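Local coordinates for NO-binding heme-dependent sensor protein (Shewanella oneidensis, PDB 4U9B) that probably senses nitric oxide through a bound heme of the H-NOX fold, with the gas held in the heme pocket, and also carries a zinc ion, at residues 42-45 against 46-50; 29-32 against 33-36; 15-18 against 19-23; 61-64 against 65-68. All blocks are in the same frame, centred on the assembly; numbering follows the deposited sequence.

Contact 1 of 4, residues 42-45 against 46-50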
ATOM      1  N   TYR A  42      -2.441  14.248   5.350  1.00 23.50           N
ATOM      2  CA  TYR A  42      -3.537  14.792   4.560  1.00 24.66           C
ATOM      3  C   TYR A  42      -4.762  13.895   4.683  1.00 23.94           C
ATOM      4  O   TYR A  42      -4.652  12.721   5.045  1.00 22.39           O
ATOM      5  CB  TYR A  42      -3.119  14.930   3.097  1.00 22.38           C
ATOM      6  CG  TYR A  42      -1.935  15.844   2.901  1.00 23.77           C
ATOM      7  CD1 TYR A  42      -2.116  17.207   2.715  1.00 24.66           C
ATOM      8  CD2 TYR A  42      -0.635  15.350   2.918  1.00 24.62           C
ATOM      9  CE1 TYR A  42      -1.044  18.051   2.543  1.00 25.93           C
ATOM     10  CE2 TYR A  42       0.450  16.192   2.746  1.00 25.31           C
ATOM     11  CZ  TYR A  42       0.238  17.543   2.558  1.00 27.01           C
ATOM     12  OH  TYR A  42       1.305  18.396   2.388  1.00 27.59           O
ATOM     13  N   ALA A  43      -5.931  14.461   4.394  1.00 25.00           N
ATOM     14  CA  ALA A  43      -7.176  13.712   4.436  1.00 23.39           C
ATOM     15  C   ALA A  43      -7.118  12.526   3.478  1.00 24.35           C
ATOM     16  O   ALA A  43      -6.839  12.686   2.288  1.00 24.36           O
ATOM     17  CB  ALA A  43      -8.345  14.613   4.093  1.00 23.82           C
ATOM     18  N   GLU A  44      -7.381  11.336   4.002  1.00 22.23           N
ATOM     19  CA  GLU A  44      -7.344  10.133   3.182  1.00 21.55           C
ATOM     20  C   GLU A  44      -8.395  10.211   2.078  1.00 21.54           C
ATOM     21  O   GLU A  44      -8.265   9.553   1.045  1.00 21.62           O
ATOM     22  CB  GLU A  44      -7.561   8.888   4.041  1.00 25.02           C
ATOM     23  CG  GLU A  44      -8.926   8.818   4.698  1.00 29.15           C
ATOM     24  CD  GLU A  44      -8.959   7.844   5.856  1.00 31.99           C
ATOM     25  OE1 GLU A  44      -8.096   7.954   6.752  1.00 33.66           O
ATOM     26  OE2 GLU A  44      -9.846   6.964   5.867  1.00 31.99           O
ATOM     27  N   SER A  45      -9.425  11.024   2.296  1.00 21.55           N
ATOM     28  CA  SER A  45     -10.474  11.207   1.300  1.00 22.97           C
ATOM     29  C   SER A  45      -9.904  11.775   0.004  1.00 19.75           C
ATOM     30  O   SER A  45     -10.413  11.488  -1.075  1.00 20.04           O
ATOM     31  CB  SER A  45     -11.575  12.125   1.832  1.00 23.69           C
ATOM     32  OG  SER A  45     -11.050  13.382   2.218  1.00 26.17           O
ATOM     33  N   GLU A  46      -8.845  12.574   0.105  1.00 20.86           N
ATOM     34  CA  GLU A  46      -8.220  13.124  -1.090  1.00 21.61           C
ATOM     35  C   GLU A  46      -7.642  11.993  -1.931  1.00 20.91           C
ATOM     36  O   GLU A  46      -7.843  11.953  -3.142  1.00 21.79           O
ATOM     37  CB  GLU A  46      -7.134  14.143  -0.728  1.00 25.61           C
ATOM     38  CG  GLU A  46      -7.692  15.439  -0.154  1.00 27.20           C
ATOM     39  CD  GLU A  46      -6.619  16.452   0.210  1.00 29.47           C
ATOM     40  OE1 GLU A  46      -5.570  16.496  -0.466  1.00 30.24           O
ATOM     41  OE2 GLU A  46      -6.830  17.209   1.180  1.00 30.31           O
ATOM     42  N   LEU A  47      -6.944  11.066  -1.283  1.00 19.65           N
ATOM     43  CA  LEU A  47      -6.362   9.925  -1.981  1.00 20.63           C
ATOM     44  C   LEU A  47      -7.460   9.085  -2.628  1.00 19.65           C
ATOM     45  O   LEU A  47      -7.398   8.775  -3.818  1.00 20.17           O
ATOM     46  CB  LEU A  47      -5.534   9.065  -1.021  1.00 20.15           C
ATOM     47  CG  LEU A  47      -4.709   7.948  -1.667  1.00 24.32           C
ATOM     48  CD1 LEU A  47      -3.380   8.484  -2.178  1.00 27.89           C
ATOM     49  CD2 LEU A  47      -4.488   6.809  -0.684  1.00 26.17           C
ATOM     50  N   PHE A  48      -8.473   8.731  -1.843  1.00 19.08           N
ATOM     51  CA  PHE A  48      -9.559   7.889  -2.335  1.00 19.84           C
ATOM     52  C   PHE A  48     -10.321   8.561  -3.478  1.00 21.28           C
ATOM     53  O   PHE A  48     -10.678   7.905  -4.458  1.00 21.46           O
ATOM     54  CB  PHE A  48     -10.525   7.536  -1.200  1.00 19.62           C
ATOM     55  CG  PHE A  48     -10.020   6.461  -0.276  1.00 23.17           C
ATOM     56  CD1 PHE A  48      -9.738   5.191  -0.756  1.00 24.92           C
ATOM     57  CD2 PHE A  48      -9.856   6.711   1.077  1.00 22.80           C
ATOM     58  CE1 PHE A  48      -9.284   4.196   0.093  1.00 26.55           C
ATOM     59  CE2 PHE A  48      -9.400   5.718   1.931  1.00 26.74           C
ATOM     60  CZ  PHE A  48      -9.116   4.461   1.437  1.00 27.75           C
ATOM     61  N   SER A  49     -10.564   9.865  -3.360  1.00 21.07           N
ATOM     62  CA  SER A  49     -11.279  10.595  -4.401  1.00 21.47           C
ATOM     63  C   SER A  49     -10.505  10.559  -5.710  1.00 21.42           C
ATOM     64  O   SER A  49     -11.081  10.352  -6.777  1.00 21.53           O
ATOM     65  CB  SER A  49     -11.527  12.044  -3.981  1.00 23.65           C
ATOM     66  OG  SER A  49     -12.537  12.111  -2.996  1.00 28.41           O
ATOM     67  N   ILE A  50      -9.195  10.762  -5.622  1.00 21.25           N
ATOM     68  CA  ILE A  50      -8.344  10.717  -6.801  1.00 22.64           C
ATOM     69  C   ILE A  50      -8.392   9.335  -7.440  1.00 23.29           C
ATOM     70  O   ILE A  50      -8.606   9.212  -8.645  1.00 25.69           O
ATOM     71  CB  ILE A  50      -6.886  11.082  -6.461  1.00 22.91           C
ATOM     72  CG1 ILE A  50      -6.790  12.567  -6.099  1.00 24.58           C
ATOM     73  CG2 ILE A  50      -5.958  10.782  -7.641  1.00 23.58           C
ATOM     74  CD1 ILE A  50      -5.492  12.953  -5.431  1.00 26.05           C
TER
HETATM   75  O   HOH W   1      -6.018  17.296   3.870  1.00 27.67           O

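Contact 2 of 4, residues 29-32 against 33-36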
ATOM      1  N   HIS A  29     -10.236  17.316  -6.633  1.00 28.34           N
ATOM      2  CA  HIS A  29     -10.357  16.524  -5.410  1.00 27.88           C
ATOM      3  C   HIS A  29      -9.576  17.049  -4.201  1.00 32.51           C
ATOM      4  O   HIS A  29      -9.763  16.550  -3.091  1.00 37.89           O
ATOM      5  CB  HIS A  29      -9.921  15.089  -5.711  1.00 26.02           C
ATOM      6  CG  HIS A  29     -10.682  14.462  -6.837  1.00 26.41           C
ATOM      7  ND1 HIS A  29     -12.032  14.199  -6.762  1.00 27.60           N
ATOM      8  CD2 HIS A  29     -10.290  14.065  -8.070  1.00 25.92           C
ATOM      9  CE1 HIS A  29     -12.438  13.661  -7.898  1.00 28.45           C
ATOM     10  NE2 HIS A  29     -11.399  13.567  -8.708  1.00 27.59           N
ATOM     11  N   ALA A  30      -8.716  18.045  -4.405  1.00 31.04           N
ATOM     12  CA  ALA A  30      -7.935  18.610  -3.302  1.00 31.87           C
ATOM     13  C   ALA A  30      -8.165  20.114  -3.160  1.00 33.16           C
ATOM     14  O   ALA A  30      -8.496  20.779  -4.138  1.00 32.62           O
ATOM     15  CB  ALA A  30      -6.457  18.326  -3.503  1.00 29.08           C
ATOM     16  N   PRO A  31      -7.981  20.653  -1.936  1.00 35.09           N
ATOM     17  CA  PRO A  31      -8.092  22.099  -1.697  1.00 36.29           C
ATOM     18  C   PRO A  31      -7.196  22.914  -2.636  1.00 36.20           C
ATOM     19  O   PRO A  31      -6.271  22.370  -3.233  1.00 34.70           O
ATOM     20  CB  PRO A  31      -7.642  22.246  -0.248  1.00 36.98           C
ATOM     21  CG  PRO A  31      -7.995  20.956   0.378  1.00 38.16           C
ATOM     22  CD  PRO A  31      -7.744  19.916  -0.681  1.00 36.18           C
ATOM     23  N   LYS A  32      -7.472  24.209  -2.763  1.00 40.81           N
ATOM     24  CA  LYS A  32      -6.767  25.052  -3.719  1.00 45.33           C
ATOM     25  C   LYS A  32      -5.293  25.149  -3.352  1.00 43.83           C
ATOM     26  O   LYS A  32      -4.927  25.238  -2.171  1.00 42.87           O
ATOM     27  CB  LYS A  32      -7.410  26.435  -3.782  1.00 50.16           C
ATOM     28  CG  LYS A  32      -7.003  27.220  -5.004  1.00 54.89           C
ATOM     29  CD  LYS A  32      -8.105  28.158  -5.477  1.00 59.95           C
ATOM     30  CE  LYS A  32      -8.539  29.105  -4.377  1.00 62.54           C
ATOM     31  NZ  LYS A  32      -9.442  30.164  -4.901  1.00 63.16           N
ATOM     32  N   ASP A  33      -4.455  25.062  -4.379  1.00 43.58           N
ATOM     33  CA  ASP A  33      -2.991  25.113  -4.245  1.00 46.51           C
ATOM     34  C   ASP A  33      -2.419  23.988  -3.379  1.00 41.71           C
ATOM     35  O   ASP A  33      -1.429  24.170  -2.686  1.00 40.73           O
ATOM     36  CB  ASP A  33      -2.552  26.472  -3.686  1.00 50.60           C
ATOM     37  CG  ASP A  33      -2.809  27.605  -4.654  1.00 53.40           C
ATOM     38  OD1 ASP A  33      -2.051  27.726  -5.643  1.00 52.63           O
ATOM     39  OD2 ASP A  33      -3.760  28.379  -4.426  1.00 54.57           O
ATOM     40  N   ARG A  34      -3.039  22.816  -3.449  1.00 37.08           N
ATOM     41  CA  ARG A  34      -2.552  21.653  -2.712  1.00 32.92           C
ATOM     42  C   ARG A  34      -1.172  21.229  -3.209  1.00 32.48           C
ATOM     43  O   ARG A  34      -0.947  21.077  -4.409  1.00 33.29           O
ATOM     44  CB  ARG A  34      -3.538  20.481  -2.834  1.00 29.69           C
ATOM     45  CG  ARG A  34      -2.995  19.119  -2.372  1.00 30.03           C
ATOM     46  CD  ARG A  34      -2.643  19.101  -0.894  1.00 27.70           C
ATOM     47  NE  ARG A  34      -3.823  18.930  -0.042  1.00 28.16           N
ATOM     48  CZ  ARG A  34      -4.214  19.772   0.913  1.00 28.70           C
ATOM     49  NH1 ARG A  34      -3.528  20.876   1.180  1.00 28.24           N
ATOM     50  NH2 ARG A  34      -5.302  19.500   1.621  1.00 30.37           N
ATOM     51  N   VAL A  35      -0.253  21.058  -2.266  1.00 30.85           N
ATOM     52  CA  VAL A  35       1.047  20.456  -2.534  1.00 31.04           C
ATOM     53  C   VAL A  35       1.288  19.404  -1.462  1.00 29.23           C
ATOM     54  O   VAL A  35       1.178  19.691  -0.272  1.00 33.06           O
ATOM     55  CB  VAL A  35       2.187  21.493  -2.525  1.00 36.45           C
ATOM     56  CG1 VAL A  35       3.533  20.816  -2.767  1.00 38.60           C
ATOM     57  CG2 VAL A  35       1.934  22.569  -3.572  1.00 38.88           C
ATOM     58  N   TYR A  36       1.606  18.185  -1.881  1.00 29.70           N
ATOM     59  CA  TYR A  36       1.781  17.092  -0.934  1.00 25.94           C
ATOM     60  C   TYR A  36       3.215  17.011  -0.420  1.00 26.83           C
ATOM     61  O   TYR A  36       4.128  16.587  -1.126  1.00 30.20           O
ATOM     62  CB  TYR A  36       1.354  15.771  -1.574  1.00 22.97           C
ATOM     63  CG  TYR A  36      -0.141  15.700  -1.793  1.00 23.96           C
ATOM     64  CD1 TYR A  36      -1.015  15.653  -0.715  1.00 23.60           C
ATOM     65  CD2 TYR A  36      -0.680  15.693  -3.072  1.00 25.55           C
ATOM     66  CE1 TYR A  36      -2.383  15.593  -0.904  1.00 26.08           C
ATOM     67  CE2 TYR A  36      -2.048  15.635  -3.269  1.00 25.36           C
ATOM     68  CZ  TYR A  36      -2.893  15.586  -2.182  1.00 26.11           C
ATOM     69  OH  TYR A  36      -4.255  15.531  -2.369  1.00 26.73           O
TER

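Contact 3 of 4, residues 15-18 against 19-23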
ATOM      1  N   ALA A  15       3.269   9.390 -14.737  1.00 42.91           N
ATOM      2  CA  ALA A  15       3.962   8.489 -15.650  1.00 44.90           C
ATOM      3  C   ALA A  15       2.994   7.811 -16.617  1.00 46.90           C
ATOM      4  O   ALA A  15       3.371   7.458 -17.734  1.00 49.07           O
ATOM      5  CB  ALA A  15       4.736   7.441 -14.864  1.00 46.81           C
ATOM      6  N   GLN A  16       1.750   7.637 -16.184  1.00 48.77           N
ATOM      7  CA  GLN A  16       0.764   6.882 -16.952  1.00 49.45           C
ATOM      8  C   GLN A  16      -0.213   7.779 -17.711  1.00 49.21           C
ATOM      9  O   GLN A  16      -0.793   7.356 -18.711  1.00 49.91           O
ATOM     10  CB  GLN A  16      -0.015   5.945 -16.020  1.00 52.29           C
ATOM     11  CG  GLN A  16      -1.091   5.117 -16.711  1.00 56.13           C
ATOM     12  CD  GLN A  16      -0.546   4.301 -17.864  1.00 60.07           C
ATOM     13  OE1 GLN A  16       0.431   3.566 -17.713  1.00 60.87           O
ATOM     14  NE2 GLN A  16      -1.171   4.431 -19.030  1.00 61.76           N
ATOM     15  N   CYS A  17      -0.388   9.011 -17.242  1.00 48.94           N
ATOM     16  CA  CYS A  17      -1.431   9.886 -17.778  1.00 48.69           C
ATOM     17  C   CYS A  17      -0.954  11.315 -18.044  1.00 48.52           C
ATOM     18  O   CYS A  17      -1.638  12.082 -18.722  1.00 47.89           O
ATOM     19  CB  CYS A  17      -2.618   9.917 -16.813  1.00 50.48           C
ATOM     20  SG  CYS A  17      -3.259   8.280 -16.372  1.00 50.49           S
ATOM     21  N   GLY A  18       0.209  11.672 -17.507  1.00 46.78           N
ATOM     22  CA  GLY A  18       0.772  12.995 -17.719  1.00 44.54           C
ATOM     23  C   GLY A  18       0.443  13.948 -16.590  1.00 44.73           C
ATOM     24  O   GLY A  18      -0.490  13.720 -15.820  1.00 44.14           O
ATOM     25  N   MET A  19       1.217  15.024 -16.497  1.00 43.28           N
ATOM     26  CA  MET A  19       1.089  15.967 -15.394  1.00 42.05           C
ATOM     27  C   MET A  19      -0.260  16.710 -15.419  1.00 39.70           C
ATOM     28  O   MET A  19      -0.818  16.996 -14.357  1.00 40.33           O
ATOM     29  CB  MET A  19       2.278  16.948 -15.425  1.00 45.10           C
ATOM     30  CG  MET A  19       2.321  17.995 -14.309  1.00 46.85           C
ATOM     31  SD  MET A  19       2.364  17.355 -12.635  1.00 46.73           S
ATOM     32  CE  MET A  19       4.030  16.744 -12.592  1.00 47.22           C
ATOM     33  N   SER A  20      -0.783  17.017 -16.609  1.00 37.86           N
ATOM     34  CA  SER A  20      -2.050  17.745 -16.722  1.00 41.04           C
ATOM     35  C   SER A  20      -3.188  16.954 -16.078  1.00 39.61           C
ATOM     36  O   SER A  20      -4.054  17.518 -15.403  1.00 40.31           O
ATOM     37  CB  SER A  20      -2.383  18.064 -18.198  1.00 43.08           C
ATOM     38  OG  SER A  20      -2.633  16.901 -18.969  1.00 45.32           O
ATOM     39  N   VAL A  21      -3.180  15.645 -16.289  1.00 35.56           N
ATOM     40  CA  VAL A  21      -4.146  14.759 -15.652  1.00 36.77           C
ATOM     41  C   VAL A  21      -4.014  14.783 -14.129  1.00 35.10           C
ATOM     42  O   VAL A  21      -5.014  14.858 -13.413  1.00 32.86           O
ATOM     43  CB  VAL A  21      -3.978  13.316 -16.165  1.00 38.60           C
ATOM     44  CG1 VAL A  21      -4.786  12.335 -15.325  1.00 41.22           C
ATOM     45  CG2 VAL A  21      -4.383  13.241 -17.628  1.00 37.61           C
ATOM     46  N   TRP A  22      -2.783  14.714 -13.636  1.00 33.48           N
ATOM     47  CA  TRP A  22      -2.546  14.793 -12.202  1.00 30.91           C
ATOM     48  C   TRP A  22      -3.043  16.122 -11.640  1.00 30.53           C
ATOM     49  O   TRP A  22      -3.722  16.151 -10.615  1.00 29.71           O
ATOM     50  CB  TRP A  22      -1.060  14.602 -11.881  1.00 30.13           C
ATOM     51  CG  TRP A  22      -0.731  14.882 -10.450  1.00 28.02           C
ATOM     52  CD1 TRP A  22      -0.077  15.975  -9.960  1.00 29.34           C
ATOM     53  CD2 TRP A  22      -1.051  14.063  -9.317  1.00 28.16           C
ATOM     54  NE1 TRP A  22       0.033  15.886  -8.593  1.00 29.47           N
ATOM     55  CE2 TRP A  22      -0.558  14.724  -8.175  1.00 28.33           C
ATOM     56  CE3 TRP A  22      -1.707  12.839  -9.159  1.00 26.43           C
ATOM     57  CZ2 TRP A  22      -0.696  14.198  -6.894  1.00 27.44           C
ATOM     58  CZ3 TRP A  22      -1.843  12.321  -7.885  1.00 26.47           C
ATOM     59  CH2 TRP A  22      -1.340  12.999  -6.769  1.00 27.69           C
ATOM     60  N   ASN A  23      -2.725  17.221 -12.315  1.00 32.00           N
ATOM     61  CA  ASN A  23      -3.161  18.521 -11.838  1.00 36.23           C
ATOM     62  C   ASN A  23      -4.679  18.660 -11.921  1.00 32.17           C
ATOM     63  O   ASN A  23      -5.289  19.275 -11.046  1.00 32.76           O
ATOM     64  CB  ASN A  23      -2.465  19.640 -12.618  1.00 41.18           C
ATOM     65  CG  ASN A  23      -1.040  19.868 -12.163  1.00 44.07           C
ATOM     66  OD1 ASN A  23      -0.707  19.676 -10.993  1.00 42.06           O
ATOM     67  ND2 ASN A  23      -0.188  20.294 -13.086  1.00 47.20           N
TER

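Contact 4 of 4, residues 61-64 against 65-68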
ATOM      1  N   PRO A  61     -13.046  -1.749 -11.425  1.00 33.14           N
ATOM      2  CA  PRO A  61     -13.294  -1.737  -9.984  1.00 31.32           C
ATOM      3  C   PRO A  61     -12.236  -0.889  -9.305  1.00 31.62           C
ATOM      4  O   PRO A  61     -11.081  -0.928  -9.731  1.00 28.56           O
ATOM      5  CB  PRO A  61     -13.170  -3.212  -9.580  1.00 33.79           C
ATOM      6  CG  PRO A  61     -13.307  -3.982 -10.850  1.00 35.86           C
ATOM      7  CD  PRO A  61     -12.755  -3.103 -11.923  1.00 35.88           C
ATOM      8  N   ILE A  62     -12.623  -0.123  -8.293  1.00 32.07           N
ATOM      9  CA  ILE A  62     -11.676   0.725  -7.590  1.00 31.32           C
ATOM     10  C   ILE A  62     -10.589  -0.126  -6.936  1.00 28.05           C
ATOM     11  O   ILE A  62      -9.422   0.270  -6.882  1.00 27.16           O
ATOM     12  CB  ILE A  62     -12.382   1.600  -6.517  1.00 32.75           C
ATOM     13  CG1 ILE A  62     -11.396   2.573  -5.879  1.00 35.58           C
ATOM     14  CG2 ILE A  62     -13.039   0.755  -5.443  1.00 34.00           C
ATOM     15  CD1 ILE A  62     -10.900   3.556  -6.835  1.00 39.80           C
ATOM     16  N   GLN A  63     -10.972  -1.303  -6.458  1.00 26.58           N
ATOM     17  CA  GLN A  63     -10.053  -2.149  -5.706  1.00 27.33           C
ATOM     18  C   GLN A  63      -8.920  -2.697  -6.575  1.00 25.94           C
ATOM     19  O   GLN A  63      -7.827  -2.972  -6.073  1.00 27.38           O
ATOM     20  CB  GLN A  63     -10.818  -3.301  -5.045  1.00 30.22           C
ATOM     21  CG  GLN A  63     -11.835  -2.846  -4.002  1.00 31.84           C
ATOM     22  CD  GLN A  63     -11.215  -1.995  -2.905  1.00 34.10           C
ATOM     23  OE1 GLN A  63     -10.026  -2.104  -2.616  1.00 34.57           O
ATOM     24  NE2 GLN A  63     -12.019  -1.128  -2.300  1.00 35.24           N
ATOM     25  N   ASP A  64      -9.176  -2.856  -7.869  1.00 24.69           N
ATOM     26  CA  ASP A  64      -8.141  -3.312  -8.791  1.00 25.98           C
ATOM     27  C   ASP A  64      -7.114  -2.206  -9.034  1.00 26.46           C
ATOM     28  O   ASP A  64      -5.920  -2.473  -9.173  1.00 26.88           O
ATOM     29  CB  ASP A  64      -8.754  -3.762 -10.118  1.00 31.46           C
ATOM     30  CG  ASP A  64      -9.388  -5.146 -10.036  1.00 35.24           C
ATOM     31  OD1 ASP A  64      -8.978  -5.957  -9.179  1.00 36.25           O
ATOM     32  OD2 ASP A  64     -10.297  -5.426 -10.844  1.00 35.72           O
ATOM     33  N   VAL A  65      -7.581  -0.964  -9.082  1.00 23.67           N
ATOM     34  CA  VAL A  65      -6.683   0.178  -9.205  1.00 25.18           C
ATOM     35  C   VAL A  65      -5.845   0.307  -7.936  1.00 24.92           C
ATOM     36  O   VAL A  65      -4.643   0.567  -7.996  1.00 25.21           O
ATOM     37  CB  VAL A  65      -7.463   1.484  -9.460  1.00 25.63           C
ATOM     38  CG1 VAL A  65      -6.530   2.698  -9.426  1.00 27.62           C
ATOM     39  CG2 VAL A  65      -8.188   1.407 -10.795  1.00 25.77           C
ATOM     40  N   VAL A  66      -6.491   0.112  -6.791  1.00 21.90           N
ATOM     41  CA  VAL A  66      -5.820   0.207  -5.497  1.00 21.91           C
ATOM     42  C   VAL A  66      -4.743  -0.863  -5.367  1.00 21.30           C
ATOM     43  O   VAL A  66      -3.667  -0.612  -4.824  1.00 20.29           O
ATOM     44  CB  VAL A  66      -6.841   0.086  -4.343  1.00 20.83           C
ATOM     45  CG1 VAL A  66      -6.150  -0.146  -3.002  1.00 24.29           C
ATOM     46  CG2 VAL A  66      -7.708   1.340  -4.282  1.00 19.94           C
ATOM     47  N   LYS A  67      -5.031  -2.055  -5.872  1.00 21.03           N
ATOM     48  CA  LYS A  67      -4.069  -3.152  -5.822  1.00 21.19           C
ATOM     49  C   LYS A  67      -2.878  -2.853  -6.724  1.00 22.23           C
ATOM     50  O   LYS A  67      -1.734  -3.122  -6.363  1.00 22.68           O
ATOM     51  CB  LYS A  67      -4.735  -4.469  -6.227  1.00 22.31           C
ATOM     52  CG  LYS A  67      -3.809  -5.680  -6.201  1.00 27.12           C
ATOM     53  CD  LYS A  67      -4.563  -6.965  -6.519  1.00 30.78           C
ATOM     54  CE  LYS A  67      -3.644  -8.177  -6.476  1.00 35.32           C
ATOM     55  NZ  LYS A  67      -4.388  -9.466  -6.622  1.00 37.24           N
ATOM     56  N   ALA A  68      -3.152  -2.281  -7.893  1.00 24.29           N
ATOM     57  CA  ALA A  68      -2.094  -1.903  -8.822  1.00 24.08           C
ATOM     58  C   ALA A  68      -1.193  -0.846  -8.200  1.00 26.44           C
ATOM     59  O   ALA A  68       0.034  -0.917  -8.297  1.00 29.16           O
ATOM     60  CB  ALA A  68      -2.685  -1.395 -10.121  1.00 26.03           C
TER

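Contact 1 of 4, residues 42-45 against 46-50
E44 and F48 meet one turn apart where helix 44-58 of the H-NOX domain begins, so this is a local contact wound through the helix's opening turn. The backbone bonds come first. F48 N gives a nearly straight bond to E44 O, 3.0 Å, with an N-H...O angle of 172°. Just before it, E46 N bonds to A43 O, turning the incoming loop into the helix. S45 O takes two donors from one residue: S49 N at 2.8 Å and S49 OG at 2.9 Å approach from opposite faces of its plane. The S49 hydroxyl gets there because OG lies anti to the carbonyl carbon, beside the backbone N (chi1 -73°), and is thus folded back along the helix.

Next come the side chains. F48 and E44 run side by side, pointing the same way, their ring and carboxylate planes 61° apart; the E44 side chain also touches R136, a heme-binding residue. F48 CD2 sits 3.3 Å from E44 O, which approaches the ring obliquely, and the F48 side chain also touches L138. With an alanine at F48 the E44 side chain and L138 would probably lose the neighbour they lie beside, opening a gap over the first turn.

The last group is polar and reaches back to the preceding loop. The buried E46 carboxylate is held by Y36 OH on OE1 and by a salt bridge from R34 on OE2. A water ties it to the loop, accepting from A43 N at 2.9 Å and donating to E46 OE2 at 2.8 Å.

Contact 2 of 4, residues 29-32 against 33-36
P31 O takes the R34 N-H in a weak bond, 3.3 Å with an N-H...O angle of only 127°, and that closes a type II beta turn from P31 to R34. The turn sits in the loop that leaves helix 19-29, and D33 holds its third position with positive phi (61°).

Beyond that bond the contact is carried by R34. Its chain is bent at its second and third torsions and folds back beside the P31 ring, the two side chains pointing the same way. R34 NH2 comes to 3.3 Å from P31 CG, and P31 CB lies over one face of the guanidinium. Nearer the backbone, R34 CB and CG both press on the A30 methyl, with A30 CB to R34 CB at 3.7 Å. R34 CG also rests on the Y36 ring, 3.5 Å above the plane and offset toward the rim.

The charge of R34 is met by E46 at the start of helix 44-58, where its NH2 forms a salt bridge, so the fold-back delivers the guanidinium to that helix. A leucine in place of R34 would probably leave the E46 carboxylate without its cationic mate and P31 without the flat group beside its ring. F6 stacks on the Y36 ring, and L26 of helix 19-29 touches the Y36 side chain too.

At the outer corner K32 and D33 run side by side, K32 CG 3.5 Å from D33 OD2. Closer in, Y36 OH, hydrogen-bonded to E46 OE1, lies 3.7 Å from A30 CB.

Contact 3 of 4, residues 15-18 against 19-23
W22 brings the one aromatic side chain of this contact, yet it meets G18 only through its stem: W22 CB lies 4.1 Å from G18 O, and the side chain leads away from the turn to touch E10 and V14 of helix 3-17. No ring face is used between the two segments.

What does join them is the tight link between helix 3-17 and helix 19-29. G18 is both the first residue to leave the earlier helix and the N-cap of the next. Its carbonyl takes W22 N in a weak but fairly straight bond, 3.3 Å at 163°, and the following turn is fixed by N23 N to M19 O.

V21 turns toward the earlier helix. With CG1 anti to the backbone N (chi1 169°), that methyl packs on C17, V21 CG1 to C17 CB being 3.6 Å, while CG2 falls beside the C17 carbonyl, 3.2 Å from C17 O.

The chemistry implies a place made for glycine. G18 has a phi of 96° with an extended psi, where a beta carbon would jam against C17 O and press tightly on M19 N, so the lack of a side chain lets the two helices follow each other almost without a spacer.

Contact 4 of 4, residues 61-64 against 65-68
I62 O accepts V66 N, 2.9 Å, and two more bonds of the same i to i+4 kind follow it. Q63 O takes K67 N at 2.9 Å. D64 O takes A68 N at 3.1 Å. Before them, D64 N finds P61 O in a weak bond of 3.3 Å, which starts the helix at its N-cap proline. Thus the amide hydrogens of D64, V66, K67 and A68 are all given to carbonyls one turn back or less.

Polar ends need a second look. K67 stretches out fully extended to put NZ in a salt bridge with E143 of helix 139-152, while D64 OD1 stays 6.3 Å from K67 NZ, too far for contact, though a weak attraction is possible.

The apolar side chains meet more loosely, I62 CG1 facing V66 CG2 at 4.2 Å. The same V66 CG2 stands 3.3 Å from the backbone I62 O because it lies anti to its own carbonyl carbon, beside the backbone N. I62 and V65 go on to V51 and A55 of helix 44-58, whereas V66 and Q63 touch F140.

This is the first turn of an alpha-helix, helix 62-80, with a proline at the N-cap position; it packs on helices 44-58 and 139-152, with the Q63 side chain about 7 Å from the zinc ion held by C139, H161, C164 and C172.

How the contacts relate
Following the chain, contact 3 comes first, at the glycine joint between helices 3-17 and 19-29. Contact 2 then closes the turn in the loop beyond helix 19-29, contact 1 opens helix 44-58, and contact 4 opens helix 62-80. Each is local and they stand in series, so none nests in or crosses another. Contact 2 touches both its neighbours in the chain, though contacts 1 and 3 do not touch each other: Y36 packs on W22 of contact 3, and H29 lies against S49 of contact 1, while E46 binds contact 2's loop to helix 44-58. Contact 4 touches none of the others directly, but its helix leans on V51 and A55 of helix 44-58, carrying the series toward the zinc site.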